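Side-chain contacts in intestinal fatty acid binding protein (Rattus norvegicus, PDB 1ICM), which binds long-chain fatty acids such as myristate inside a beta-barrel and probably takes part in their handling in intestinal cells: residues A[4-9]-A[106-111]; A[18-23]-A[120-125]; A[36-41]-A[113-118]; A[58-61]-A[67-70]; A[70-73]-A[77-80]. One frame throughout, in Å; residues are numbered along the deposited sequence.

In the fold
Interactions 3 and 5 are buried, but differ in kind: in interaction 3 apolar side chains and an amide meet across the barrel interior, while interaction 5 is a hairpin, the one contact of the five with backbone hydrogen bonds between its segments, and lays a leucine on the ligand. Interactions 1 and 4 are partly buried and have one side in the cavity, where Arg-106 grips the myristate carboxylate and Val-60 and Tyr-70 flank the start of its chain. Interaction 2 is a surface contact between a helix and the sheet, built on the aliphatic stem of a lysine. Interactions 4 and 5 share Tyr-70; interactions 1 and 3 touch through Arg-106 and Gln-115, interactions 2 and 5 through Met-21 and Leu-72.

Interaction 1: residues A[4-9]-A[106-111]. With MYR (myristic acid), chain B.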
# COMPACT_ATOMS: atom_id res chain seq x y z
N GLY A 4 12.71 2.52 8.28
CA GLY A 4 12.46 1.50 9.30
C GLY A 4 11.68 0.27 8.81
O GLY A 4 11.29 0.22 7.64
N THR A 5 11.53 -0.68 9.73
CA THR A 5 10.85 -1.91 9.45
C THR A 5 9.52 -1.84 10.11
O THR A 5 9.55 -1.49 11.28
CB THR A 5 11.71 -3.12 9.82
OG1 THR A 5 12.80 -3.11 8.90
CG2 THR A 5 10.89 -4.37 9.54
N TRP A 6 8.44 -2.11 9.35
CA TRP A 6 7.08 -1.98 9.87
C TRP A 6 6.33 -3.29 9.65
O TRP A 6 6.44 -3.89 8.58
CB TRP A 6 6.39 -0.88 9.06
CG TRP A 6 7.05 0.49 9.12
CD1 TRP A 6 7.98 0.99 8.25
CD2 TRP A 6 6.81 1.51 10.09
NE1 TRP A 6 8.39 2.25 8.64
CE2 TRP A 6 7.65 2.60 9.76
CE3 TRP A 6 6.00 1.61 11.25
CZ2 TRP A 6 7.65 3.78 10.53
CZ3 TRP A 6 5.99 2.78 12.01
CH2 TRP A 6 6.83 3.83 11.64
N LYS A 7 5.54 -3.72 10.63
CA LYS A 7 4.80 -4.98 10.56
C LYS A 7 3.33 -4.72 10.80
O LYS A 7 2.91 -4.07 11.76
CB LYS A 7 5.29 -5.99 11.59
CG LYS A 7 4.58 -7.35 11.59
CD LYS A 7 5.11 -8.39 10.60
CE LYS A 7 4.70 -9.84 10.88
NZ LYS A 7 5.66 -10.86 10.39
N VAL A 8 2.51 -5.27 9.91
CA VAL A 8 1.09 -5.00 10.10
C VAL A 8 0.53 -5.44 11.44
O VAL A 8 0.89 -6.51 11.90
CB VAL A 8 0.29 -5.53 8.91
CG1 VAL A 8 0.27 -7.07 8.95
CG2 VAL A 8 -1.13 -4.95 8.91
N ASP A 9 -0.36 -4.63 12.04
CA ASP A 9 -0.95 -4.94 13.32
C ASP A 9 -2.47 -5.13 13.25
O ASP A 9 -3.01 -6.07 13.84
CB ASP A 9 -0.65 -3.75 14.23
CG ASP A 9 -1.22 -3.93 15.60
OD1 ASP A 9 -0.80 -4.97 16.24
OD2 ASP A 9 -1.99 -3.15 16.08
N ARG A 106 0.01 7.44 3.18
CA ARG A 106 0.85 6.89 4.23
C ARG A 106 1.14 8.05 5.18
O ARG A 106 1.59 9.11 4.77
CB ARG A 106 2.20 6.43 3.74
CG ARG A 106 2.13 5.04 3.11
CD ARG A 106 3.50 4.61 2.61
NE ARG A 106 3.46 3.22 2.20
CZ ARG A 106 4.05 2.69 1.14
NH1 ARG A 106 4.73 3.45 0.28
NH2 ARG A 106 3.92 1.38 0.91
N GLU A 107 0.87 7.84 6.45
CA GLU A 107 1.16 8.89 7.41
C GLU A 107 1.54 8.25 8.75
O GLU A 107 1.10 7.16 9.07
CB GLU A 107 -0.09 9.76 7.52
CG GLU A 107 -1.13 9.12 8.40
CD GLU A 107 -2.43 9.87 8.33
OE1 GLU A 107 -2.37 11.07 8.91
OE2 GLU A 107 -3.41 9.37 7.76
N ILE A 108 2.39 8.93 9.54
CA ILE A 108 2.81 8.46 10.85
C ILE A 108 1.90 9.03 11.94
O ILE A 108 1.52 10.21 11.99
CB ILE A 108 4.23 8.97 11.20
CG1 ILE A 108 5.29 8.83 10.11
CG2 ILE A 108 4.70 8.34 12.52
CD1 ILE A 108 5.63 7.37 9.91
N SER A 109 1.55 8.25 12.91
CA SER A 109 0.72 8.73 13.98
C SER A 109 1.37 8.14 15.22
O SER A 109 1.20 6.96 15.52
CB SER A 109 -0.68 8.18 13.83
OG SER A 109 -1.24 8.11 15.12
N GLY A 110 2.17 8.95 15.91
CA GLY A 110 2.87 8.46 17.07
C GLY A 110 3.97 7.55 16.55
O GLY A 110 4.86 7.98 15.81
N ASN A 111 3.94 6.28 16.94
CA ASN A 111 4.92 5.32 16.46
C ASN A 111 4.26 4.34 15.51
O ASN A 111 4.81 3.25 15.31
CB ASN A 111 5.62 4.48 17.55
CG ASN A 111 4.67 3.79 18.53
OD1 ASN A 111 5.14 3.21 19.52
ND2 ASN A 111 3.35 3.86 18.30
C1 MYR B . 4.44 1.11 -2.44
O1 MYR B . 4.76 0.29 -1.50
O2 MYR B . 4.60 2.29 -2.30
C2 MYR B . 3.89 0.47 -3.71
C3 MYR B . 2.47 0.87 -4.06
C4 MYR B . 1.42 0.46 -3.02
C5 MYR B . -0.02 0.80 -3.40
C6 MYR B . -1.00 0.03 -2.52
C7 MYR B . -2.30 -0.39 -3.20
C8 MYR B . -2.64 -1.83 -2.82
C9 MYR B . -4.10 -2.00 -2.44
C10 MYR B . -4.37 -3.22 -1.58
C11 MYR B . -4.82 -4.39 -2.42
C12 MYR B . -4.80 -5.75 -1.74
C13 MYR B . -5.17 -6.83 -2.75
C14 MYR B . -5.41 -8.21 -2.16
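Trp-6 reaches from strand 4-12 toward Ile-108, near the end of strand 101-109, and Asn-111, in the turn beyond it, which receive the far side of its indole. From CB the ring leaves beside the backbone N (chi1 -60°). On the pyrrole side NE1 donates to the carbonyl O of Phe-2, which settles the one polar atom of the ring. The benzo side also packs on Leu-113. CZ2 and CH2 both meet the CD1 methyl of Ile-108, CH2 at 4.1 Å, the two side chains crossing at about a right angle. At the ring edge, CZ3 lies 3.5 Å from the carbonyl O of Asn-111, near the indole plane.

Two residues before Ile-108, Arg-106 sends its guanidinium into the cavity. Its NH2 donates almost straight to O1 of myristate (2.8 Å, 166°), which lies in the guanidinium plane, while NH1 makes a more bent bond to O2 (2.8 Å, 137°). NE is hydrogen-bonded to OE1 of Gln-115, a second-shell partner that probably limits how the group turns. Strand 101-109 thus offers the apolar carbon of Ile-108 to a tryptophan and a charged fork to the ligand: a buried arginine whose charge is probably balanced by the fatty-acid carboxylate.

Interaction 2: residues A[18-23]-A[120-125]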
# COMPACT_ATOMS: atom_id res chain seq x y z
N MET A 18 -11.43 -5.32 -0.31
CA MET A 18 -10.98 -6.32 -1.27
C MET A 18 -12.13 -6.87 -2.13
O MET A 18 -11.93 -7.17 -3.30
CB MET A 18 -10.32 -7.51 -0.54
CG MET A 18 -8.96 -7.10 -0.02
SD MET A 18 -7.97 -8.49 0.61
CE MET A 18 -8.64 -8.57 2.28
N GLU A 19 -13.31 -6.98 -1.54
CA GLU A 19 -14.49 -7.46 -2.29
C GLU A 19 -14.77 -6.53 -3.47
O GLU A 19 -15.01 -6.96 -4.59
CB GLU A 19 -15.71 -7.47 -1.36
CG GLU A 19 -17.05 -7.87 -2.00
CD GLU A 19 -18.11 -8.07 -0.94
OE1 GLU A 19 -18.65 -6.94 -0.53
OE2 GLU A 19 -18.43 -9.15 -0.47
N LYS A 20 -14.70 -5.22 -3.24
CA LYS A 20 -14.92 -4.22 -4.28
C LYS A 20 -13.95 -4.30 -5.46
O LYS A 20 -14.29 -4.05 -6.62
CB LYS A 20 -14.85 -2.83 -3.65
CG LYS A 20 -15.62 -1.74 -4.37
CD LYS A 20 -17.13 -1.77 -4.21
CE LYS A 20 -17.81 -0.71 -5.07
NZ LYS A 20 -19.25 -0.66 -4.82
N MET A 21 -12.70 -4.65 -5.14
CA MET A 21 -11.60 -4.79 -6.08
C MET A 21 -11.77 -6.03 -6.94
O MET A 21 -11.07 -6.14 -7.94
CB MET A 21 -10.23 -4.84 -5.38
CG MET A 21 -9.87 -3.47 -4.80
SD MET A 21 -9.12 -2.36 -6.02
CE MET A 21 -7.73 -3.40 -6.56
N GLY A 22 -12.68 -6.91 -6.49
CA GLY A 22 -12.94 -8.11 -7.24
C GLY A 22 -12.26 -9.36 -6.66
O GLY A 22 -12.14 -10.36 -7.36
N ILE A 23 -11.81 -9.33 -5.41
CA ILE A 23 -11.14 -10.51 -4.83
C ILE A 23 -12.12 -11.49 -4.21
O ILE A 23 -13.03 -11.10 -3.48
CB ILE A 23 -10.01 -10.13 -3.87
CG1 ILE A 23 -8.84 -9.54 -4.65
CG2 ILE A 23 -9.52 -11.35 -3.09
CD1 ILE A 23 -8.76 -8.02 -4.55
N GLU A 120 -13.62 3.42 -5.39
CA GLU A 120 -15.02 3.41 -5.75
C GLU A 120 -15.92 3.66 -4.60
O GLU A 120 -16.91 2.98 -4.44
CB GLU A 120 -15.38 2.06 -6.36
CG GLU A 120 -14.77 1.89 -7.75
CD GLU A 120 -15.40 2.87 -8.70
OE1 GLU A 120 -16.65 2.53 -8.98
OE2 GLU A 120 -14.83 3.85 -9.14
N GLY A 121 -15.56 4.61 -3.75
CA GLY A 121 -16.44 4.88 -2.62
C GLY A 121 -16.24 4.07 -1.34
O GLY A 121 -17.00 4.25 -0.37
N VAL A 122 -15.21 3.21 -1.31
CA VAL A 122 -14.97 2.42 -0.10
C VAL A 122 -13.56 2.77 0.38
O VAL A 122 -12.63 2.94 -0.43
CB VAL A 122 -14.96 0.92 -0.45
CG1 VAL A 122 -14.78 0.10 0.82
CG2 VAL A 122 -16.31 0.58 -1.07
N GLU A 123 -13.49 2.87 1.71
CA GLU A 123 -12.22 3.21 2.36
C GLU A 123 -11.75 2.00 3.18
O GLU A 123 -12.56 1.26 3.75
CB GLU A 123 -12.53 4.34 3.38
CG GLU A 123 -11.33 4.89 4.18
CD GLU A 123 -11.74 5.67 5.43
OE1 GLU A 123 -12.87 5.87 5.81
OE2 GLU A 123 -10.73 6.15 6.08
N ALA A 124 -10.43 1.83 3.29
CA ALA A 124 -9.90 0.75 4.13
C ALA A 124 -8.60 1.27 4.73
O ALA A 124 -7.95 2.14 4.15
CB ALA A 124 -9.49 -0.47 3.31
N LYS A 125 -8.17 0.73 5.87
CA LYS A 125 -6.88 1.10 6.44
C LYS A 125 -6.15 -0.17 6.90
O LYS A 125 -6.77 -1.19 7.32
CB LYS A 125 -7.01 1.88 7.73
CG LYS A 125 -7.96 3.05 7.66
CD LYS A 125 -7.43 4.13 8.58
CE LYS A 125 -8.53 4.92 9.25
NZ LYS A 125 -9.49 5.55 8.32
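Lys-20, on the last turn of helix 14-21, lays the carbon part of its side chain over Val-122 and Glu-120, where strand 122-130 begins. It has the most surface buried of the three. Its CG stands opposite the backbone N (chi1 -154°) and the chain then bends about CB-CG (chi2 76°), which carries CD and CE across the start of the strand. CD comes 4.0 Å from CG2 of Val-122, and CG is nearly as close to the same methyl. Valine suits this place because a beta-branched residue favours a strand and still offers a methyl to the helix. Farther out, CE meets CB of Glu-120 at 3.9 Å, the two side chains crossing at about a right angle.

The carboxylate of Glu-120 turns away, so NZ of Lys-20 and OE1 of Glu-120 remain 5.9 Å apart: attraction is possible, but there is no salt bridge. That OE1 has a long, weak ion pair with Lys-100. A lysine fits such a border, with methylenes to spend on a neighbour and an ammonium that can stay in water.

Both segments turn on glycines. Gly-22 ends the helix in a Schellman motif, Ile-23 N bonding back to Met-18 O at 3.0 Å. Glu-120 and Gly-121, both with positive phi, form a type I' turn.

The contact thus ties a helix of the helical cap, characteristic of the family, to the hairpin of strands 112-119 and 122-130. Tyr-119 on that hairpin touches both Lys-20 and Met-21, and Met-21 reaches on to Leu-72 beyond strand 68-71.

Interaction 3: residues A[36-41]-A[113-118]; sequences LKLTIT and LIQTYT
Leu-38 points into the barrel from strand 37-43 and meets Gln-115, which comes from the opposite direction on strand 112-119. Its CD1 methyl stops 3.8 Å from OE1 of Gln-115, an apolar touch against an amide oxygen that Arg-106 already engages. The glutamine reaches that far because its chain is extended beyond CG (chi2 -164°). Its other end, NE2, gives a weak bond to OH of Tyr-117 at 3.2 Å, well off straight at 124°. A glutamine is apt here: its amide can accept from the arginine and donate to the phenol at once, while its methylenes are tolerated among hydrocarbon. Phe-128 touches both Leu-38 and Gln-115.

The two strands are not partners in the sheet. Strands 4-12 and 122-130 lie between them, and even the nearest CA atoms, those of Leu-38 and Leu-113, are 10.4 Å apart. Side chains meeting over such a distance show the curvature of the lipocalin-like beta-barrel of this family, whose wall closes round the fatty-acid cavity.

Thr-39 faces the other way, and its OG1 is hydrogen-bonded to OG1 of Thr-5. The side chain of Ile-40 points inward again. Its CD1 makes a light contact with CD2 of Leu-113 at 4.5 Å, while Trp-6 of the neighbouring strand 4-12 packs on the isoleucine.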
# COMPACT_ATOMS: atom_id res chain seq x y z
N LEU A 36 2.09 -9.03 6.31
CA LEU A 36 2.90 -8.08 5.54
C LEU A 36 3.86 -7.27 6.45
O LEU A 36 3.49 -6.79 7.51
CB LEU A 36 1.89 -7.11 4.87
CG LEU A 36 2.51 -6.00 4.05
CD1 LEU A 36 3.36 -6.51 2.88
CD2 LEU A 36 1.37 -5.03 3.63
N LYS A 37 5.05 -7.13 5.93
CA LYS A 37 6.14 -6.41 6.55
C LYS A 37 6.77 -5.54 5.47
O LYS A 37 7.01 -5.95 4.31
CB LYS A 37 7.13 -7.48 6.97
CG LYS A 37 8.45 -6.96 7.49
CD LYS A 37 9.13 -8.05 8.29
CE LYS A 37 10.60 -8.21 7.95
NZ LYS A 37 11.34 -9.07 8.89
N LEU A 38 7.04 -4.29 5.85
CA LEU A 38 7.65 -3.38 4.88
C LEU A 38 8.95 -2.82 5.47
O LEU A 38 9.01 -2.42 6.65
CB LEU A 38 6.73 -2.14 4.73
CG LEU A 38 5.31 -2.41 4.20
CD1 LEU A 38 4.51 -1.12 4.22
CD2 LEU A 38 5.44 -2.89 2.75
N THR A 39 9.98 -2.78 4.62
CA THR A 39 11.25 -2.22 5.06
C THR A 39 11.43 -1.02 4.15
O THR A 39 11.58 -1.19 2.94
CB THR A 39 12.42 -3.23 4.99
OG1 THR A 39 12.19 -4.29 5.90
CG2 THR A 39 13.74 -2.55 5.32
N ILE A 40 11.42 0.19 4.73
CA ILE A 40 11.52 1.44 3.98
C ILE A 40 12.83 2.16 4.13
O ILE A 40 13.27 2.42 5.26
CB ILE A 40 10.36 2.38 4.32
CG1 ILE A 40 9.06 1.65 3.99
CG2 ILE A 40 10.47 3.65 3.48
CD1 ILE A 40 7.81 2.24 4.62
N THR A 41 13.42 2.49 3.00
CA THR A 41 14.67 3.21 3.06
C THR A 41 14.64 4.29 2.00
O THR A 41 14.06 4.07 0.94
CB THR A 41 15.90 2.34 2.83
OG1 THR A 41 15.80 1.73 1.58
CG2 THR A 41 15.93 1.26 3.90
N LEU A 113 2.49 3.47 11.58
CA LEU A 113 2.40 3.88 10.18
C LEU A 113 0.94 3.57 9.74
O LEU A 113 0.46 2.43 9.89
CB LEU A 113 3.44 3.18 9.30
CG LEU A 113 3.11 3.24 7.83
CD1 LEU A 113 3.47 4.65 7.42
CD2 LEU A 113 4.09 2.35 7.10
N ILE A 114 0.18 4.57 9.26
CA ILE A 114 -1.19 4.30 8.86
C ILE A 114 -1.27 4.39 7.36
O ILE A 114 -0.82 5.40 6.83
CB ILE A 114 -2.17 5.30 9.44
CG1 ILE A 114 -2.01 5.30 10.97
CG2 ILE A 114 -3.58 4.96 8.90
CD1 ILE A 114 -2.91 6.32 11.65
N GLN A 115 -1.77 3.32 6.72
CA GLN A 115 -1.90 3.32 5.27
C GLN A 115 -3.38 3.31 4.97
O GLN A 115 -4.07 2.35 5.33
CB GLN A 115 -1.29 2.10 4.54
CG GLN A 115 0.23 2.10 4.46
CD GLN A 115 0.84 1.13 3.45
OE1 GLN A 115 2.06 1.52 3.14
NE2 GLN A 115 0.30 0.09 2.97
N THR A 116 -3.89 4.35 4.32
CA THR A 116 -5.32 4.36 4.01
C THR A 116 -5.48 4.24 2.50
O THR A 116 -4.69 4.80 1.72
CB THR A 116 -5.89 5.74 4.40
OG1 THR A 116 -5.71 5.90 5.78
CG2 THR A 116 -7.41 5.82 4.26
N TYR A 117 -6.54 3.54 2.10
CA TYR A 117 -6.84 3.43 0.68
C TYR A 117 -8.32 3.81 0.42
O TYR A 117 -9.22 3.58 1.25
CB TYR A 117 -6.75 1.97 0.13
CG TYR A 117 -5.57 1.10 0.56
CD1 TYR A 117 -4.26 1.49 0.28
CD2 TYR A 117 -5.77 -0.13 1.20
CE1 TYR A 117 -3.17 0.70 0.65
CE2 TYR A 117 -4.69 -0.94 1.56
CZ TYR A 117 -3.38 -0.52 1.30
OH TYR A 117 -2.30 -1.29 1.67
N THR A 118 -8.59 4.29 -0.78
CA THR A 118 -9.97 4.52 -1.18
C THR A 118 -10.12 4.02 -2.62
O THR A 118 -9.26 4.20 -3.49
CB THR A 118 -10.47 6.00 -1.15
OG1 THR A 118 -9.61 6.77 -1.97
CG2 THR A 118 -10.47 6.57 0.27

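Interaction 4: residues A[58-61]-A[67-70]; sequences IDVV and DFAY. With MYR (myristic acid), chain B.
The ring of Tyr-70 takes two methyls of strand 57-63 obliquely at CE1: CG2 of Val-60 at 3.9 Å and CD1 of Ile-58 at 4.3 Å. Over one face lies the myristate, with C3 about 3.8 Å above the plane and over the ring centre. The ring of Phe-68 likewise receives CG1 of Val-60 obliquely, 4.0 Å from CE2, and meets Phe-62 in nearly parallel planes. Val-60 therefore divides its branches. Because CG1 lies opposite the backbone N (chi1 -169°), one methyl faces Phe-68 and also comes within 3.8 Å of C2 of the ligand, while the other faces Tyr-70. The Val-60 side chain runs at about a right angle to those of Phe-68 and Tyr-70.

The strands run antiparallel at 154° but 8.6 Å apart, too far for backbone pairing. They are the two ends of the sheet, and this is the gap between neighbouring strands well known in the family; side chains bridge it here. A serine in place of Tyr-70 would probably leave Val-60, Ile-58 and the ligand chain without the ring they lean on, and Glu-51 without its phenol partner. Between 58-61 and 67-70 dispersion alone acts, while the tyrosine hydroxyl adds a directed bond to Glu-51 across the same gap.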
# COMPACT_ATOMS: atom_id res chain seq x y z
N ILE A 58 9.08 -8.81 -2.75
CA ILE A 58 9.60 -8.04 -3.85
C ILE A 58 10.00 -6.65 -3.40
O ILE A 58 9.56 -6.17 -2.36
CB ILE A 58 8.47 -7.81 -4.85
CG1 ILE A 58 7.30 -7.10 -4.18
CG2 ILE A 58 7.96 -9.17 -5.31
CD1 ILE A 58 6.29 -6.48 -5.16
N ASP A 59 10.84 -6.06 -4.26
CA ASP A 59 11.28 -4.70 -4.02
C ASP A 59 10.44 -3.75 -4.88
O ASP A 59 10.09 -4.04 -6.05
CB ASP A 59 12.74 -4.54 -4.47
CG ASP A 59 13.75 -5.15 -3.53
OD1 ASP A 59 13.22 -5.91 -2.60
OD2 ASP A 59 14.94 -4.93 -3.64
N VAL A 60 10.11 -2.60 -4.31
CA VAL A 60 9.36 -1.57 -5.02
C VAL A 60 10.25 -0.34 -4.93
O VAL A 60 10.58 0.12 -3.84
CB VAL A 60 8.02 -1.27 -4.39
CG1 VAL A 60 7.20 -0.40 -5.34
CG2 VAL A 60 7.23 -2.53 -4.07
N VAL A 61 10.67 0.20 -6.06
CA VAL A 61 11.48 1.40 -6.07
C VAL A 61 10.75 2.55 -6.78
O VAL A 61 10.22 2.39 -7.89
CB VAL A 61 12.75 1.09 -6.85
CG1 VAL A 61 13.63 2.34 -7.01
CG2 VAL A 61 13.48 -0.05 -6.14
N ASP A 67 5.98 8.76 -12.38
CA ASP A 67 5.15 7.58 -12.32
C ASP A 67 5.88 6.30 -12.53
O ASP A 67 6.91 6.24 -13.17
CB ASP A 67 3.82 7.55 -13.05
CG ASP A 67 4.02 8.42 -14.21
OD1 ASP A 67 5.03 7.99 -14.93
OD2 ASP A 67 3.32 9.41 -14.39
N PHE A 68 5.27 5.28 -11.95
CA PHE A 68 5.87 3.96 -12.03
C PHE A 68 4.75 2.94 -12.06
O PHE A 68 3.59 3.32 -11.82
CB PHE A 68 6.83 3.78 -10.81
CG PHE A 68 6.13 3.70 -9.49
CD1 PHE A 68 5.64 4.83 -8.83
CD2 PHE A 68 5.98 2.49 -8.83
CE1 PHE A 68 4.98 4.72 -7.62
CE2 PHE A 68 5.32 2.35 -7.60
CZ PHE A 68 4.80 3.49 -6.99
N ALA A 69 5.07 1.67 -12.34
CA ALA A 69 4.04 0.63 -12.37
C ALA A 69 4.17 -0.34 -11.20
O ALA A 69 5.29 -0.72 -10.83
CB ALA A 69 4.23 -0.16 -13.65
N TYR A 70 3.07 -0.75 -10.60
CA TYR A 70 3.14 -1.69 -9.51
C TYR A 70 2.02 -2.72 -9.66
O TYR A 70 0.90 -2.38 -10.00
CB TYR A 70 2.93 -0.91 -8.21
CG TYR A 70 2.69 -1.77 -6.97
CD1 TYR A 70 3.74 -2.37 -6.28
CD2 TYR A 70 1.40 -1.93 -6.47
CE1 TYR A 70 3.51 -3.14 -5.14
CE2 TYR A 70 1.16 -2.69 -5.34
CZ TYR A 70 2.21 -3.31 -4.67
OH TYR A 70 1.94 -4.05 -3.53
C1 MYR B . 4.44 1.11 -2.44
O1 MYR B . 4.76 0.29 -1.50
O2 MYR B . 4.60 2.29 -2.30
C2 MYR B . 3.89 0.47 -3.71
C3 MYR B . 2.47 0.87 -4.06
C4 MYR B . 1.42 0.46 -3.02
C5 MYR B . -0.02 0.80 -3.40
C6 MYR B . -1.00 0.03 -2.52
C7 MYR B . -2.30 -0.39 -3.20
C8 MYR B . -2.64 -1.83 -2.82
C9 MYR B . -4.10 -2.00 -2.44
C10 MYR B . -4.37 -3.22 -1.58
C11 MYR B . -4.82 -4.39 -2.42
C12 MYR B . -4.80 -5.75 -1.74
C13 MYR B . -5.17 -6.83 -2.75
C14 MYR B . -5.41 -8.21 -2.16

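Interaction 5: residues A[70-73]-A[77-80]; sequences YSLA and ELTG. With MYR (myristic acid), chain B.
Tyr-70 and Leu-78 lie side by side and point the same way, into the cavity. CD1 of Leu-78 sits at the edge of the Tyr-70 ring, near its plane, 4.2 Å from CD2. Leu-72 reaches the same methyl with its own CD2, also at 4.2 Å, so Leu-78 presents CD1 to both. With CG of Leu-72 beside the backbone N, opposite the carbonyl carbon (chi1 -55°), its branched end reaches Leu-78 and the ligand together: the same CD2 also lies 3.9 Å from C8 of myristate, and the other branch, CD1, 3.9 Å from C11. A leucine's forked end suits this double role.

Under these side chains the backbones form an antiparallel beta hairpin between strands 68-71 and 77-85, part of the barrel wall. Tyr-70 and Leu-78 are its hydrogen-bonded pair: Tyr-70 N gives to Leu-78 O at 3.0 Å (163°), and Leu-78 N gives back to Tyr-70 O at 2.9 Å (152°). With an aspartate replacing Tyr-70, the Leu-78 methyl would probably lose its ring edge and a charge would be left among hydrocarbon.

On the other face of the hairpin, Ser-71 and Glu-77 make the non-hydrogen-bonded pair. There OG of Ser-71 touches CG of Glu-77 at 3.2 Å, and the glutamate chain stretches on beyond it; small and charged residues fit this outward side.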
# COMPACT_ATOMS: atom_id res chain seq x y z
N TYR A 70 3.07 -0.75 -10.60
CA TYR A 70 3.14 -1.69 -9.51
C TYR A 70 2.02 -2.72 -9.66
O TYR A 70 0.90 -2.38 -10.00
CB TYR A 70 2.93 -0.91 -8.21
CG TYR A 70 2.69 -1.77 -6.97
CD1 TYR A 70 3.74 -2.37 -6.28
CD2 TYR A 70 1.40 -1.93 -6.47
CE1 TYR A 70 3.51 -3.14 -5.14
CE2 TYR A 70 1.16 -2.69 -5.34
CZ TYR A 70 2.21 -3.31 -4.67
OH TYR A 70 1.94 -4.05 -3.53
N SER A 71 2.27 -3.99 -9.42
CA SER A 71 1.23 -5.01 -9.51
C SER A 71 0.89 -5.61 -8.18
O SER A 71 1.75 -5.84 -7.32
CB SER A 71 1.67 -6.24 -10.29
OG SER A 71 2.02 -5.87 -11.61
N LEU A 72 -0.38 -5.88 -7.99
CA LEU A 72 -0.86 -6.52 -6.79
C LEU A 72 -0.50 -8.00 -6.86
O LEU A 72 -0.14 -8.49 -7.91
CB LEU A 72 -2.38 -6.45 -6.66
CG LEU A 72 -2.90 -5.03 -6.74
CD1 LEU A 72 -4.36 -5.04 -6.26
CD2 LEU A 72 -1.98 -4.15 -5.89
N ALA A 73 -0.59 -8.69 -5.72
CA ALA A 73 -0.26 -10.10 -5.56
C ALA A 73 -1.00 -10.97 -6.55
O ALA A 73 -0.49 -11.99 -7.04
CB ALA A 73 -0.65 -10.52 -4.16
N GLU A 77 -2.75 -4.81 -12.41
CA GLU A 77 -1.73 -3.77 -12.61
C GLU A 77 -2.18 -2.32 -12.37
O GLU A 77 -3.29 -1.95 -12.76
CB GLU A 77 -1.01 -3.96 -13.96
CG GLU A 77 -0.17 -5.24 -13.91
CD GLU A 77 0.17 -5.85 -15.24
OE1 GLU A 77 -0.40 -5.58 -16.30
OE2 GLU A 77 1.15 -6.72 -15.11
N LEU A 78 -1.33 -1.51 -11.72
CA LEU A 78 -1.65 -0.12 -11.42
C LEU A 78 -0.49 0.72 -11.94
O LEU A 78 0.64 0.24 -12.10
CB LEU A 78 -1.61 0.17 -9.88
CG LEU A 78 -2.35 -0.79 -8.96
CD1 LEU A 78 -2.25 -0.26 -7.55
CD2 LEU A 78 -3.81 -0.74 -9.31
N THR A 79 -0.74 2.01 -12.17
CA THR A 79 0.34 2.92 -12.55
C THR A 79 0.04 4.20 -11.77
O THR A 79 -1.14 4.55 -11.55
CB THR A 79 0.56 3.25 -14.02
OG1 THR A 79 -0.70 3.70 -14.48
CG2 THR A 79 0.97 1.99 -14.75
N GLY A 80 1.08 4.91 -11.31
CA GLY A 80 0.75 6.13 -10.57
C GLY A 80 2.02 6.76 -10.02
O GLY A 80 3.13 6.44 -10.44
C1 MYR B . 4.44 1.11 -2.44
O1 MYR B . 4.76 0.29 -1.50
O2 MYR B . 4.60 2.29 -2.30
C2 MYR B . 3.89 0.47 -3.71
C3 MYR B . 2.47 0.87 -4.06
C4 MYR B . 1.42 0.46 -3.02
C5 MYR B . -0.02 0.80 -3.40
C6 MYR B . -1.00 0.03 -2.52
C7 MYR B . -2.30 -0.39 -3.20
C8 MYR B . -2.64 -1.83 -2.82
C9 MYR B . -4.10 -2.00 -2.44
C10 MYR B . -4.37 -3.22 -1.58
C11 MYR B . -4.82 -4.39 -2.42
C12 MYR B . -4.80 -5.75 -1.74
C13 MYR B . -5.17 -6.83 -2.75
C14 MYR B . -5.41 -8.21 -2.16